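Local coordinates for protein GCN5-related N-acetyltransferase (Brucella melitensis biovar Abortus, PDB 4J3G) that probably transfers an acetyl group from acetyl-CoA to an amino group, possibly the N-terminal alanine of a ribosomal protein, as a member of the GNAT family, at residues V85-P93 and S104-S112. Residues are numbered along the deposited sequence; the frame is centred on the assembly and turned at random.
Sequences VVGYASYGP and SELSVYVAS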
loop_
_atom_site.group_PDB
_atom_site.type_symbol
_atom_site.label_atom_id
_atom_site.label_comp_id
_atom_site.label_asym_id
_atom_site.label_seq_id
_atom_site.Cartn_x
_atom_site.Cartn_y
_atom_site.Cartn_z
ATOM N N VAL A 85 -23.045 -2.710 -19.926
ATOM C CA VAL A 85 -22.166 -2.267 -18.827
ATOM C C VAL A 85 -21.265 -1.112 -19.283
ATOM O O VAL A 85 -20.550 -1.235 -20.293
ATOM C CB VAL A 85 -21.366 -3.442 -18.270
ATOM C CG1 VAL A 85 -20.351 -2.982 -17.231
ATOM C CG2 VAL A 85 -22.331 -4.449 -17.659
ATOM N N VAL A 86 -21.347 0.019 -18.561
ATOM C CA VAL A 86 -20.612 1.252 -18.918
ATOM C C VAL A 86 -19.606 1.651 -17.858
ATOM O O VAL A 86 -18.801 2.590 -18.067
ATOM C CB VAL A 86 -21.546 2.442 -19.260
ATOM C CG1 VAL A 86 -22.211 2.213 -20.614
ATOM C CG2 VAL A 86 -22.622 2.661 -18.192
ATOM N N GLY A 87 -19.573 0.894 -16.769
ATOM C CA GLY A 87 -18.507 1.064 -15.766
ATOM C C GLY A 87 -18.584 0.037 -14.670
ATOM O O GLY A 87 -19.593 -0.615 -14.501
ATOM N N TYR A 88 -17.528 -0.064 -13.854
ATOM C CA TYR A 88 -17.610 -0.878 -12.656
ATOM C C TYR A 88 -16.772 -0.291 -11.508
ATOM O O TYR A 88 -15.896 0.556 -11.708
ATOM C CB TYR A 88 -17.197 -2.336 -12.928
ATOM C CG TYR A 88 -15.705 -2.587 -13.156
ATOM C CD1 TYR A 88 -15.134 -2.474 -14.425
ATOM C CD2 TYR A 88 -14.877 -3.020 -12.107
ATOM C CE1 TYR A 88 -13.776 -2.759 -14.632
ATOM C CE2 TYR A 88 -13.518 -3.291 -12.305
ATOM C CZ TYR A 88 -12.981 -3.174 -13.578
ATOM O OH TYR A 88 -11.640 -3.465 -13.802
ATOM N N ALA A 89 -17.035 -0.786 -10.306
ATOM C CA ALA A 89 -16.296 -0.313 -9.113
ATOM C C ALA A 89 -16.110 -1.419 -8.114
ATOM O O ALA A 89 -16.966 -2.324 -7.960
ATOM C CB ALA A 89 -17.017 0.864 -8.425
ATOM N N SER A 90 -15.003 -1.345 -7.389
ATOM C CA SER A 90 -14.787 -2.297 -6.342
ATOM C C SER A 90 -13.877 -1.720 -5.275
ATOM O O SER A 90 -13.368 -0.610 -5.389
ATOM C CB SER A 90 -14.205 -3.595 -6.925
ATOM O OG SER A 90 -14.279 -4.648 -5.969
ATOM N N TYR A 91 -13.728 -2.475 -4.197
ATOM C CA TYR A 91 -12.686 -2.177 -3.208
ATOM C C TYR A 91 -12.103 -3.449 -2.683
ATOM O O TYR A 91 -12.721 -4.528 -2.778
ATOM C CB TYR A 91 -13.170 -1.282 -2.092
ATOM C CG TYR A 91 -14.171 -1.845 -1.167
ATOM C CD1 TYR A 91 -13.814 -2.799 -0.186
ATOM C CD2 TYR A 91 -15.474 -1.380 -1.171
ATOM C CE1 TYR A 91 -14.763 -3.309 0.679
ATOM C CE2 TYR A 91 -16.407 -1.873 -0.281
ATOM C CZ TYR A 91 -16.052 -2.823 0.634
ATOM O OH TYR A 91 -17.026 -3.326 1.496
ATOM N N GLY A 92 -10.851 -3.337 -2.219
ATOM C CA GLY A 92 -10.131 -4.468 -1.654
ATOM C C GLY A 92 -9.159 -3.992 -0.587
ATOM O O GLY A 92 -9.206 -2.850 -0.152
ATOM N N PRO A 93 -8.285 -4.863 -0.150
ATOM C CA PRO A 93 -7.448 -4.515 0.962
ATOM C C PRO A 93 -6.514 -3.346 0.651
ATOM O O PRO A 93 -5.988 -3.251 -0.458
ATOM C CB PRO A 93 -6.620 -5.795 1.187
ATOM C CG PRO A 93 -7.418 -6.880 0.588
ATOM C CD PRO A 93 -8.123 -6.273 -0.571
ATOM N N SER A 104 -9.973 -0.134 3.323
ATOM C CA SER A 104 -10.073 -0.692 1.981
ATOM C C SER A 104 -9.753 0.379 0.955
ATOM O O SER A 104 -10.163 1.564 1.101
ATOM C CB SER A 104 -11.481 -1.224 1.736
ATOM O OG SER A 104 -11.791 -2.303 2.593
ATOM N N GLU A 105 -9.094 -0.019 -0.118
ATOM C CA GLU A 105 -8.817 0.902 -1.206
ATOM C C GLU A 105 -9.795 0.665 -2.337
ATOM O O GLU A 105 -9.987 -0.496 -2.773
ATOM C CB GLU A 105 -7.392 0.717 -1.743
ATOM C CG GLU A 105 -7.156 1.582 -2.960
ATOM C CD GLU A 105 -5.685 1.812 -3.253
ATOM O OE1 GLU A 105 -4.821 1.490 -2.377
ATOM O OE2 GLU A 105 -5.413 2.344 -4.361
ATOM N N LEU A 106 -10.405 1.736 -2.846
ATOM C CA LEU A 106 -11.450 1.572 -3.834
ATOM C C LEU A 106 -10.992 2.009 -5.210
ATOM O O LEU A 106 -10.072 2.836 -5.337
ATOM C CB LEU A 106 -12.776 2.236 -3.369
ATOM C CG LEU A 106 -13.113 3.712 -3.546
ATOM C CD1 LEU A 106 -14.458 3.980 -2.880
ATOM C CD2 LEU A 106 -12.080 4.651 -3.001
ATOM N N SER A 107 -11.631 1.440 -6.241
ATOM C CA SER A 107 -11.379 1.783 -7.634
ATOM C C SER A 107 -12.679 1.877 -8.394
ATOM O O SER A 107 -13.621 1.133 -8.130
ATOM C CB SER A 107 -10.535 0.713 -8.294
ATOM O OG SER A 107 -9.256 0.630 -7.704
ATOM N N VAL A 108 -12.727 2.824 -9.326
ATOM C CA VAL A 108 -13.876 3.064 -10.160
ATOM C C VAL A 108 -13.383 3.205 -11.583
ATOM O O VAL A 108 -12.550 4.065 -11.862
ATOM C CB VAL A 108 -14.578 4.389 -9.802
ATOM C CG1 VAL A 108 -15.738 4.660 -10.749
ATOM C CG2 VAL A 108 -15.047 4.389 -8.371
ATOM N N TYR A 109 -13.919 2.392 -12.488
ATOM C CA TYR A 109 -13.570 2.476 -13.911
ATOM C C TYR A 109 -14.782 2.759 -14.749
ATOM O O TYR A 109 -15.814 2.087 -14.613
ATOM C CB TYR A 109 -13.025 1.150 -14.371
ATOM C CG TYR A 109 -11.863 0.721 -13.585
ATOM C CD1 TYR A 109 -10.623 1.147 -13.901
ATOM C CD2 TYR A 109 -12.017 -0.097 -12.505
ATOM C CE1 TYR A 109 -9.517 0.768 -13.136
ATOM C CE2 TYR A 109 -10.930 -0.533 -11.772
ATOM C CZ TYR A 109 -9.687 -0.087 -12.079
ATOM O OH TYR A 109 -8.613 -0.501 -11.299
ATOM N N VAL A 110 -14.640 3.696 -15.673
ATOM C CA VAL A 110 -15.750 4.028 -16.578
ATOM C C VAL A 110 -15.289 3.776 -17.984
ATOM O O VAL A 110 -14.138 4.062 -18.308
ATOM C CB VAL A 110 -16.172 5.506 -16.420
ATOM C CG1 VAL A 110 -17.360 5.830 -17.345
ATOM C CG2 VAL A 110 -16.502 5.801 -14.964
ATOM N N ALA A 111 -16.173 3.216 -18.808
ATOM C CA ALA A 111 -15.899 3.057 -20.251
ATOM C C ALA A 111 -15.328 4.332 -20.933
ATOM O O ALA A 111 -15.778 5.480 -20.684
ATOM C CB ALA A 111 -17.150 2.548 -20.969
ATOM N N SER A 112 -14.301 4.129 -21.760
ATOM C CA SER A 112 -13.563 5.220 -22.374
ATOM C C SER A 112 -14.455 6.098 -23.239
ATOM O O SER A 112 -14.185 7.291 -23.377
ATOM C CB SER A 112 -12.438 4.659 -23.260
ATOM O OG SER A 112 -12.994 3.716 -24.161
#
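Tyr109 N donates to Tyr88 O over 2.8 Å in a nearly straight bond (175° at the hydrogen), and the same carbonyl oxygen receives a longer CA-H...O contact from Val108. Tyr88 N answers with a bond to Tyr109 O, closing a hydrogen-bonded antiparallel pair. Reciprocal bonds of this kind recur at Ser90 with Ser107 and at Gly92 with Glu105; Ala111 N to Val86 O adds a seventh bond, its donor tilted from the carbonyl plane. Between them lie non-hydrogen-bonded pairs such as Ala89 with Val108, where the CA of one strand lies close to a carbonyl oxygen of the other, Ala89 CA to Ser107 O at 3.2 Å.

The two tyrosines of the first pair run side by side on one face of the sheet. CD2 of Tyr109 rests over a face of the Tyr88 ring, toward its rim and 3.4 Å from Tyr88 CZ, with the planes turned 33° from each other in an oblique aromatic pair. The opposite face carries the Ala89, Val108, Tyr91 and Leu106 side chains: Ala89 CB meets Val108 CG2 at 4.0 Å, and the CB atoms of Tyr91 and Leu106 approach to 3.8 Å. With chi1 at 67°, Tyr91 sets its CG between backbone N and carbonyl carbon, bringing CD1 to 3.4 Å from Ser104 CB.

On the tyrosine face the buried Ser90 OG is hydrogen-bonded to Pro75 O and Arg69 NE, while farther along the hairpin Glu105 OE1 forms a salt bridge with Arg95 of the second subunit. This hairpin lies in the middle of the mixed GNAT sheet, flanked by strands 76-81 and 138-144; helix 34-47 packs on the tyrosine pair, and helix 119-133 covers Tyr91, Leu106 and Val110.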